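Local coordinates for protein V-type ATP synthase alpha chain (Nanoarchaeum equitans Kin4-M, PDB 5BN3) that forms the nucleotide-binding subunit A of an archaeal V-type ATP synthase complex and holds ADP in a P-loop domain, at residues P66-G72 / L178-I184; G84-I90 / I103-T107; F140-I145 / Y307-Y313. All coordinates share one frame; numbering follows the deposited sequence.

Contact 1. Residues P66-G72 / L178-I184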
# COMPACT_ATOMS: atom_id res chain seq x y z
N PRO A 66 17.71 -35.01 -20.06
CA PRO A 66 17.49 -33.67 -19.51
C PRO A 66 17.92 -32.60 -20.51
O PRO A 66 18.44 -32.93 -21.58
CB PRO A 66 18.41 -33.65 -18.29
CG PRO A 66 19.54 -34.55 -18.67
CD PRO A 66 18.94 -35.63 -19.53
N LEU A 67 17.70 -31.34 -20.15
CA LEU A 67 18.06 -30.22 -21.03
C LEU A 67 19.57 -30.01 -21.01
O LEU A 67 20.15 -29.74 -19.95
CB LEU A 67 17.33 -28.95 -20.58
CG LEU A 67 17.05 -27.86 -21.62
CD1 LEU A 67 16.32 -28.45 -22.81
CD2 LEU A 67 16.22 -26.73 -21.01
N THR A 68 20.21 -30.13 -22.17
CA THR A 68 21.66 -30.06 -22.25
C THR A 68 22.17 -29.01 -23.23
O THR A 68 21.42 -28.49 -24.06
CB THR A 68 22.27 -31.42 -22.66
OG1 THR A 68 21.90 -31.73 -24.01
CG2 THR A 68 21.79 -32.53 -21.74
N ILE A 69 23.46 -28.71 -23.13
CA ILE A 69 24.14 -27.84 -24.08
C ILE A 69 25.40 -28.54 -24.58
O ILE A 69 26.09 -29.22 -23.82
CB ILE A 69 24.52 -26.48 -23.45
CG1 ILE A 69 25.27 -25.60 -24.45
CG2 ILE A 69 25.36 -26.67 -22.20
CD1 ILE A 69 24.47 -25.28 -25.70
N GLU A 70 25.69 -28.40 -25.88
CA GLU A 70 26.92 -28.94 -26.44
C GLU A 70 28.09 -28.01 -26.12
O GLU A 70 28.05 -26.82 -26.44
CB GLU A 70 26.79 -29.11 -27.96
CG GLU A 70 25.86 -30.24 -28.38
CD GLU A 70 25.64 -30.28 -29.88
OE1 GLU A 70 26.25 -29.46 -30.60
OE2 GLU A 70 24.85 -31.12 -30.35
N LEU A 71 29.11 -28.56 -25.49
CA LEU A 71 30.29 -27.78 -25.10
C LEU A 71 31.50 -28.20 -25.92
O LEU A 71 32.01 -29.31 -25.77
CB LEU A 71 30.58 -27.98 -23.61
CG LEU A 71 29.43 -27.61 -22.66
CD1 LEU A 71 29.72 -28.09 -21.25
CD2 LEU A 71 29.20 -26.11 -22.68
N GLY A 72 31.97 -27.30 -26.78
CA GLY A 72 33.14 -27.55 -27.60
C GLY A 72 33.40 -26.40 -28.56
O GLY A 72 32.79 -25.34 -28.42
N LEU A 178 35.39 -33.85 -29.70
CA LEU A 178 35.87 -32.50 -29.42
C LEU A 178 34.86 -31.77 -28.54
O LEU A 178 35.13 -30.68 -28.04
CB LEU A 178 36.10 -31.73 -30.72
CG LEU A 178 37.32 -32.11 -31.55
CD1 LEU A 178 37.33 -31.39 -32.88
CD2 LEU A 178 38.59 -31.80 -30.78
N TYR A 179 33.69 -32.39 -28.36
CA TYR A 179 32.63 -31.80 -27.55
C TYR A 179 31.98 -32.84 -26.64
O TYR A 179 32.08 -34.04 -26.89
CB TYR A 179 31.55 -31.19 -28.45
CG TYR A 179 30.55 -32.20 -28.98
CD1 TYR A 179 30.84 -32.98 -30.09
CD2 TYR A 179 29.31 -32.35 -28.38
CE1 TYR A 179 29.92 -33.89 -30.58
CE2 TYR A 179 28.39 -33.26 -28.86
CZ TYR A 179 28.70 -34.02 -29.96
OH TYR A 179 27.78 -34.93 -30.44
N HIS A 180 31.32 -32.37 -25.59
CA HIS A 180 30.45 -33.23 -24.79
C HIS A 180 29.20 -32.47 -24.35
O HIS A 180 29.18 -31.24 -24.36
CB HIS A 180 31.20 -33.82 -23.59
CG HIS A 180 31.51 -32.83 -22.51
ND1 HIS A 180 32.61 -32.00 -22.56
CD2 HIS A 180 30.88 -32.56 -21.34
CE1 HIS A 180 32.64 -31.25 -21.47
NE2 HIS A 180 31.61 -31.57 -20.71
N GLU A 181 28.16 -33.21 -24.00
CA GLU A 181 26.90 -32.61 -23.57
C GLU A 181 26.84 -32.51 -22.06
O GLU A 181 27.38 -33.36 -21.35
CB GLU A 181 25.72 -33.43 -24.09
CG GLU A 181 25.55 -33.42 -25.60
CD GLU A 181 24.32 -34.18 -26.05
OE1 GLU A 181 23.94 -35.15 -25.36
OE2 GLU A 181 23.73 -33.80 -27.08
N TRP A 182 26.19 -31.47 -21.56
CA TRP A 182 26.05 -31.29 -20.12
C TRP A 182 24.69 -30.67 -19.76
O TRP A 182 24.25 -29.72 -20.40
CB TRP A 182 27.18 -30.41 -19.58
CG TRP A 182 27.23 -30.38 -18.09
CD1 TRP A 182 26.64 -29.46 -17.27
CD2 TRP A 182 27.88 -31.32 -17.24
NE1 TRP A 182 26.90 -29.77 -15.96
CE2 TRP A 182 27.66 -30.91 -15.91
CE3 TRP A 182 28.64 -32.47 -17.47
CZ2 TRP A 182 28.17 -31.61 -14.82
CZ3 TRP A 182 29.15 -33.17 -16.39
CH2 TRP A 182 28.91 -32.73 -15.08
N PRO A 183 24.03 -31.22 -18.73
CA PRO A 183 22.75 -30.69 -18.26
C PRO A 183 22.92 -29.29 -17.68
O PRO A 183 23.68 -29.12 -16.73
CB PRO A 183 22.35 -31.67 -17.14
CG PRO A 183 23.17 -32.91 -17.39
CD PRO A 183 24.46 -32.41 -17.97
N ILE A 184 22.22 -28.31 -18.24
CA ILE A 184 22.40 -26.91 -17.85
C ILE A 184 21.96 -26.60 -16.42
O ILE A 184 22.42 -25.62 -15.83
CB ILE A 184 21.71 -25.94 -18.83
CG1 ILE A 184 20.20 -26.21 -18.88
CG2 ILE A 184 22.32 -26.04 -20.22
CD1 ILE A 184 19.44 -25.23 -19.76
O HOH W 1 22.19 -30.77 -26.39
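L71 and H180 exchange two backbone hydrogen bonds, the shorter, from L71 N to H180 O, at 2.9 Å, and I69 and W182 form a second such pair. A fifth bond, I184 N to L67 O at 3.0 Å, extends the ladder past P183. Lacking an N-H, this proline suits its non-hydrogen-bonded position opposite T68; its CA-H instead meets L67 O, with CA and O 3.2 Å apart.

Apolar contacts follow the face carrying I69 and L71. I184 CG2 meets I69 CG2 at 3.7 Å, the two side chains crossing at about a right angle; with CG1 between its backbone N and carbonyl carbon (chi1 60°), I184 turns CD1 onto L67 CD2. L71 CD1 rests on W182 CB at 3.8 Å.

The other face is polar. E70 lays CG beside CE2 of the Y179 ring, and its OE2 stands 4.4 Å from OE2 of E181. A salt bridge from E70 to R110 probably eases that repulsion. T68 OG1 binds a water at 2.6 Å, which reaches E181 OE2 weakly.

Together these strands make a two-stranded antiparallel ribbon, joining the two ends of a chain excursion that includes most of the barrel-sandwich domain and laying I69, L71 and I184 against helix 293-309.

Contact 2. Residues G84-I90 / I103-T107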
# COMPACT_ATOMS: atom_id res chain seq x y z
N GLY A 84 20.18 -22.71 -27.08
CA GLY A 84 21.47 -23.03 -27.68
C GLY A 84 21.39 -23.27 -29.17
O GLY A 84 22.28 -23.90 -29.75
N ARG A 85 20.33 -22.77 -29.80
CA ARG A 85 20.18 -22.91 -31.25
C ARG A 85 20.81 -21.71 -31.96
O ARG A 85 20.54 -20.56 -31.62
CB ARG A 85 18.70 -23.05 -31.62
CG ARG A 85 18.03 -24.27 -30.97
CD ARG A 85 16.56 -24.39 -31.34
NE ARG A 85 15.73 -23.38 -30.70
CZ ARG A 85 14.40 -23.33 -30.78
NH1 ARG A 85 13.74 -24.24 -31.49
NH2 ARG A 85 13.72 -22.38 -30.16
N PRO A 86 21.68 -21.99 -32.94
CA PRO A 86 22.42 -20.93 -33.63
C PRO A 86 21.53 -20.10 -34.54
O PRO A 86 20.92 -20.64 -35.47
CB PRO A 86 23.45 -21.70 -34.46
CG PRO A 86 22.82 -23.03 -34.70
CD PRO A 86 22.00 -23.33 -33.47
N LEU A 87 21.45 -18.80 -34.28
CA LEU A 87 20.55 -17.91 -35.01
C LEU A 87 20.99 -17.65 -36.45
O LEU A 87 20.16 -17.35 -37.31
CB LEU A 87 20.38 -16.59 -34.26
CG LEU A 87 19.66 -16.71 -32.91
CD1 LEU A 87 19.59 -15.37 -32.21
CD2 LEU A 87 18.27 -17.26 -33.12
N LYS A 88 22.29 -17.76 -36.70
CA LYS A 88 22.82 -17.59 -38.05
C LYS A 88 22.36 -18.74 -38.94
O LYS A 88 21.94 -18.52 -40.08
CB LYS A 88 24.35 -17.53 -38.01
CG LYS A 88 25.01 -17.47 -39.38
CD LYS A 88 26.52 -17.27 -39.26
CE LYS A 88 27.21 -17.35 -40.61
NZ LYS A 88 27.14 -18.71 -41.20
N ASP A 89 22.41 -19.95 -38.40
CA ASP A 89 21.98 -21.14 -39.14
C ASP A 89 20.47 -21.17 -39.35
O ASP A 89 19.99 -21.61 -40.39
CB ASP A 89 22.45 -22.42 -38.43
CG ASP A 89 23.96 -22.55 -38.38
OD1 ASP A 89 24.65 -21.75 -39.05
OD2 ASP A 89 24.46 -23.46 -37.69
N ILE A 90 19.71 -20.70 -38.35
CA ILE A 90 18.26 -20.58 -38.48
C ILE A 90 17.92 -19.64 -39.63
O ILE A 90 17.06 -19.95 -40.46
CB ILE A 90 17.62 -20.05 -37.18
CG1 ILE A 90 17.75 -21.07 -36.05
CG2 ILE A 90 16.15 -19.72 -37.40
CD1 ILE A 90 17.18 -20.60 -34.73
N ILE A 103 11.67 -25.28 -34.97
CA ILE A 103 12.91 -25.60 -35.68
C ILE A 103 13.95 -26.18 -34.72
O ILE A 103 14.16 -25.65 -33.63
CB ILE A 103 13.49 -24.39 -36.47
CG1 ILE A 103 14.66 -24.83 -37.35
CG2 ILE A 103 13.91 -23.26 -35.53
CD1 ILE A 103 15.16 -23.77 -38.30
N ASP A 104 14.59 -27.27 -35.12
CA ASP A 104 15.64 -27.85 -34.29
C ASP A 104 16.93 -28.06 -35.08
O ASP A 104 16.96 -28.81 -36.06
CB ASP A 104 15.20 -29.15 -33.63
CG ASP A 104 15.99 -29.46 -32.37
OD1 ASP A 104 16.36 -28.51 -31.66
OD2 ASP A 104 16.24 -30.65 -32.10
N LEU A 105 17.99 -27.37 -34.65
CA LEU A 105 19.30 -27.48 -35.27
C LEU A 105 20.34 -27.80 -34.20
O LEU A 105 20.14 -27.48 -33.03
CB LEU A 105 19.67 -26.16 -35.96
CG LEU A 105 18.78 -25.64 -37.09
CD1 LEU A 105 19.32 -24.32 -37.64
CD2 LEU A 105 18.66 -26.66 -38.20
N PRO A 106 21.45 -28.44 -34.60
CA PRO A 106 22.53 -28.68 -33.63
C PRO A 106 23.24 -27.38 -33.27
O PRO A 106 23.40 -26.51 -34.13
CB PRO A 106 23.48 -29.61 -34.39
CG PRO A 106 23.20 -29.36 -35.83
CD PRO A 106 21.73 -29.04 -35.91
N THR A 107 23.66 -27.26 -32.02
CA THR A 107 24.32 -26.05 -31.52
C THR A 107 25.64 -25.76 -32.22
O THR A 107 25.87 -24.65 -32.70
CB THR A 107 24.58 -26.16 -30.00
OG1 THR A 107 23.34 -26.28 -29.30
CG2 THR A 107 25.33 -24.93 -29.49
O HOH W 2 24.15 -26.18 -36.61
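T107 donates its hydroxyl to the carbonyl of G84, OG1 to O 2.6 Å, approaching from above the carbonyl plane. With OG1 beside its own backbone N (chi1 -62°), the threonine turns this hydroxyl onto the neighbouring loop. G84 has a positive phi, a conformation that glycine adopts easily.

R85 reaches along the second segment: its chain bends at chi3 (-72°) and brings NH1 to I103 O, 2.6 Å away. The nitrogen lies in that carbonyl's plane, yet the bond is bent, with 133° at the hydrogen. Salt bridges to D81 and E49 hold the same guanidinium.

P86 occupies the N-cap position of helix 87-94, and its carbonyl accepts the helical bond from I90 N. The returning loop 103-107 covers this helix start. Proline fits there because the N-cap residue needs no N-H for the helix; P86 CD lies 3.5 Å from P106 O. L105, with CG beside its backbone N, sends CD1 to D89 CB at 3.7 Å and to I90 CG1 at 3.9 Å. I103 adds its CD1 against I90 CG2. A water donates to both D89 OD2 and P106 O, and L87 O accepts from N100 of the neighbouring NEQ263 chain.

Contact 3. Residues F140-I145 / Y307-Y313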
# COMPACT_ATOMS: atom_id res chain seq x y z
N PHE A 140 42.00 -18.24 -30.31
CA PHE A 140 41.83 -18.68 -28.93
C PHE A 140 42.23 -20.14 -28.77
O PHE A 140 41.80 -21.00 -29.55
CB PHE A 140 40.38 -18.47 -28.49
CG PHE A 140 40.15 -18.78 -27.03
CD1 PHE A 140 40.40 -17.82 -26.07
CD2 PHE A 140 39.67 -20.02 -26.63
CE1 PHE A 140 40.19 -18.09 -24.72
CE2 PHE A 140 39.46 -20.29 -25.29
CZ PHE A 140 39.72 -19.33 -24.34
N GLU A 141 43.04 -20.42 -27.76
CA GLU A 141 43.43 -21.80 -27.47
C GLU A 141 42.33 -22.53 -26.71
O GLU A 141 42.28 -22.52 -25.48
CB GLU A 141 44.75 -21.85 -26.68
CG GLU A 141 45.22 -23.26 -26.37
CD GLU A 141 46.43 -23.31 -25.46
OE1 GLU A 141 46.29 -23.73 -24.30
OE2 GLU A 141 47.54 -22.93 -25.91
N HIS A 142 41.43 -23.17 -27.46
CA HIS A 142 40.36 -23.94 -26.84
C HIS A 142 40.92 -25.25 -26.32
O HIS A 142 41.46 -26.06 -27.07
CB HIS A 142 39.25 -24.20 -27.86
CG HIS A 142 37.96 -24.65 -27.25
ND1 HIS A 142 36.74 -24.12 -27.62
CD2 HIS A 142 37.69 -25.58 -26.30
CE1 HIS A 142 35.78 -24.70 -26.92
NE2 HIS A 142 36.33 -25.59 -26.12
N ARG A 143 40.78 -25.46 -25.01
CA ARG A 143 41.29 -26.67 -24.39
C ARG A 143 40.22 -27.75 -24.33
O ARG A 143 39.17 -27.57 -23.71
CB ARG A 143 41.85 -26.35 -23.00
CG ARG A 143 43.11 -25.50 -23.07
CD ARG A 143 43.42 -24.79 -21.77
NE ARG A 143 44.54 -23.86 -21.93
CZ ARG A 143 44.89 -22.94 -21.03
NH1 ARG A 143 44.22 -22.82 -19.90
NH2 ARG A 143 45.92 -22.14 -21.27
N ILE A 144 40.48 -28.86 -25.00
CA ILE A 144 39.54 -29.98 -25.03
C ILE A 144 39.65 -30.75 -23.73
O ILE A 144 40.59 -31.53 -23.54
CB ILE A 144 39.80 -30.90 -26.24
CG1 ILE A 144 39.91 -30.08 -27.52
CG2 ILE A 144 38.69 -31.95 -26.36
CD1 ILE A 144 38.68 -29.22 -27.81
N ILE A 145 38.71 -30.52 -22.83
CA ILE A 145 38.68 -31.22 -21.55
C ILE A 145 37.69 -32.38 -21.61
O ILE A 145 36.55 -32.21 -22.04
CB ILE A 145 38.33 -30.27 -20.38
CG1 ILE A 145 37.08 -29.45 -20.70
CG2 ILE A 145 39.50 -29.33 -20.10
CD1 ILE A 145 36.61 -28.60 -19.54
N TYR A 307 32.22 -24.10 -18.18
CA TYR A 307 32.98 -24.92 -19.12
C TYR A 307 34.33 -24.30 -19.46
O TYR A 307 35.36 -24.98 -19.44
CB TYR A 307 32.17 -25.16 -20.40
CG TYR A 307 32.94 -25.80 -21.53
CD1 TYR A 307 33.41 -27.11 -21.44
CD2 TYR A 307 33.18 -25.11 -22.71
CE1 TYR A 307 34.11 -27.69 -22.48
CE2 TYR A 307 33.88 -25.69 -23.75
CZ TYR A 307 34.34 -26.98 -23.63
OH TYR A 307 35.03 -27.55 -24.67
N PHE A 308 34.33 -23.01 -19.75
CA PHE A 308 35.58 -22.32 -20.06
C PHE A 308 36.41 -22.09 -18.80
O PHE A 308 37.64 -22.04 -18.85
CB PHE A 308 35.32 -21.02 -20.81
CG PHE A 308 35.01 -21.22 -22.27
CD1 PHE A 308 36.04 -21.43 -23.18
CD2 PHE A 308 33.70 -21.20 -22.73
CE1 PHE A 308 35.76 -21.62 -24.53
CE2 PHE A 308 33.42 -21.38 -24.08
CZ PHE A 308 34.45 -21.59 -24.98
N ARG A 309 35.72 -21.94 -17.66
CA ARG A 309 36.39 -21.88 -16.37
C ARG A 309 37.17 -23.17 -16.11
O ARG A 309 38.29 -23.14 -15.60
CB ARG A 309 35.36 -21.66 -15.25
CG ARG A 309 35.95 -21.68 -13.85
CD ARG A 309 34.89 -22.06 -12.83
NE ARG A 309 34.42 -23.43 -13.03
CZ ARG A 309 33.40 -23.98 -12.37
NH1 ARG A 309 32.73 -23.27 -11.47
NH2 ARG A 309 33.05 -25.23 -12.62
N ASP A 310 36.57 -24.29 -16.47
CA ASP A 310 37.18 -25.60 -16.25
C ASP A 310 38.44 -25.82 -17.10
O ASP A 310 39.24 -26.70 -16.81
CB ASP A 310 36.16 -26.71 -16.53
CG ASP A 310 35.04 -26.74 -15.51
OD1 ASP A 310 35.21 -26.19 -14.40
OD2 ASP A 310 33.98 -27.33 -15.82
N GLN A 311 38.61 -25.00 -18.14
CA GLN A 311 39.81 -25.07 -18.97
C GLN A 311 40.94 -24.27 -18.34
O GLN A 311 42.05 -24.22 -18.88
CB GLN A 311 39.52 -24.55 -20.38
CG GLN A 311 38.47 -25.34 -21.15
CD GLN A 311 38.14 -24.73 -22.49
OE1 GLN A 311 38.98 -24.07 -23.12
NE2 GLN A 311 36.91 -24.94 -22.95
N GLY A 312 40.67 -23.63 -17.21
CA GLY A 312 41.67 -22.83 -16.53
C GLY A 312 41.69 -21.41 -17.05
O GLY A 312 42.73 -20.75 -17.07
N TYR A 313 40.53 -20.93 -17.49
CA TYR A 313 40.41 -19.57 -18.01
C TYR A 313 39.58 -18.69 -17.08
O TYR A 313 38.84 -19.18 -16.22
CB TYR A 313 39.79 -19.59 -19.41
CG TYR A 313 40.73 -20.06 -20.50
CD1 TYR A 313 41.88 -19.35 -20.81
CD2 TYR A 313 40.44 -21.19 -21.25
CE1 TYR A 313 42.73 -19.77 -21.82
CE2 TYR A 313 41.28 -21.62 -22.26
CZ TYR A 313 42.43 -20.90 -22.54
OH TYR A 313 43.28 -21.31 -23.54
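R143 and Q311 bring their CA atoms to 5.8 Å where strand 140-145, at the edge of its sheet, passes the C-terminal end of helix 293-309, which G312 closes with a Schellman motif whose positive phi suits glycine.

The side chain of R143 runs extended from CG to NE and lays its guanidinium flat on the Y313 ring, planes 16° apart. Two bonds in the guanidinium plane fix its rotation: NH1 to Q311 O at 2.8 Å, and NE to OE1 of E141 at 2.9 Å, the latter part of a salt bridge. F140 takes the opposite face of Y313, its CZ 3.5 Å from Y313 CE2 in an oblique pairing. At the ring's edge, Y313 OH donates a very short bond, 2.5 Å, to E141 O.

Q311 uses both its backbone and its side chain. While its carbonyl holds the arginine, OE1 accepts R143 N at 3.0 Å, the donor lying well above the amide carbonyl plane (61°). H142, with CG anti to its backbone nitrogen (chi1 -164°), brings NE2 to Y307 OH at 2.8 Å; ND1 is bound to E137, and F308 CE1 lies over one imidazole face. I145 supplies the apolar end, CD1 touching D310 CB at 3.6 Å.

Polar groups of the strand and of the helix end thus satisfy one another directly in a largely buried seam. The arginine, with a ring on one face and a carboxylate at its edge, is probably stabilised in its charged form, and the barrel-sandwich sheet is joined to the nucleotide-binding domain by directional bonds as well as aromatic packing.

From the N terminus, 66-72 comes first and waits until 178-184 to be paired. Within that long loop, contact 2 opens and closes, its short loop running from 84-90 through helix 87-94 to 103-107. Residues 140-145 also lie inside it, but their partner 307-313 comes well after 184, so contacts 1 and 3 cross, whereas contacts 2 and 3 follow in series. Contact 3 closes the longest loop, of 161 residues. Contact 1 is the physical bridge: I69 touches G84 and T107 of contact 2, while G72 packs on H142 and Y307 of contact 3. Contact 2 ties helix 87-94 to the ribbon, which with the barrel-sandwich sheet meets helix 293-309.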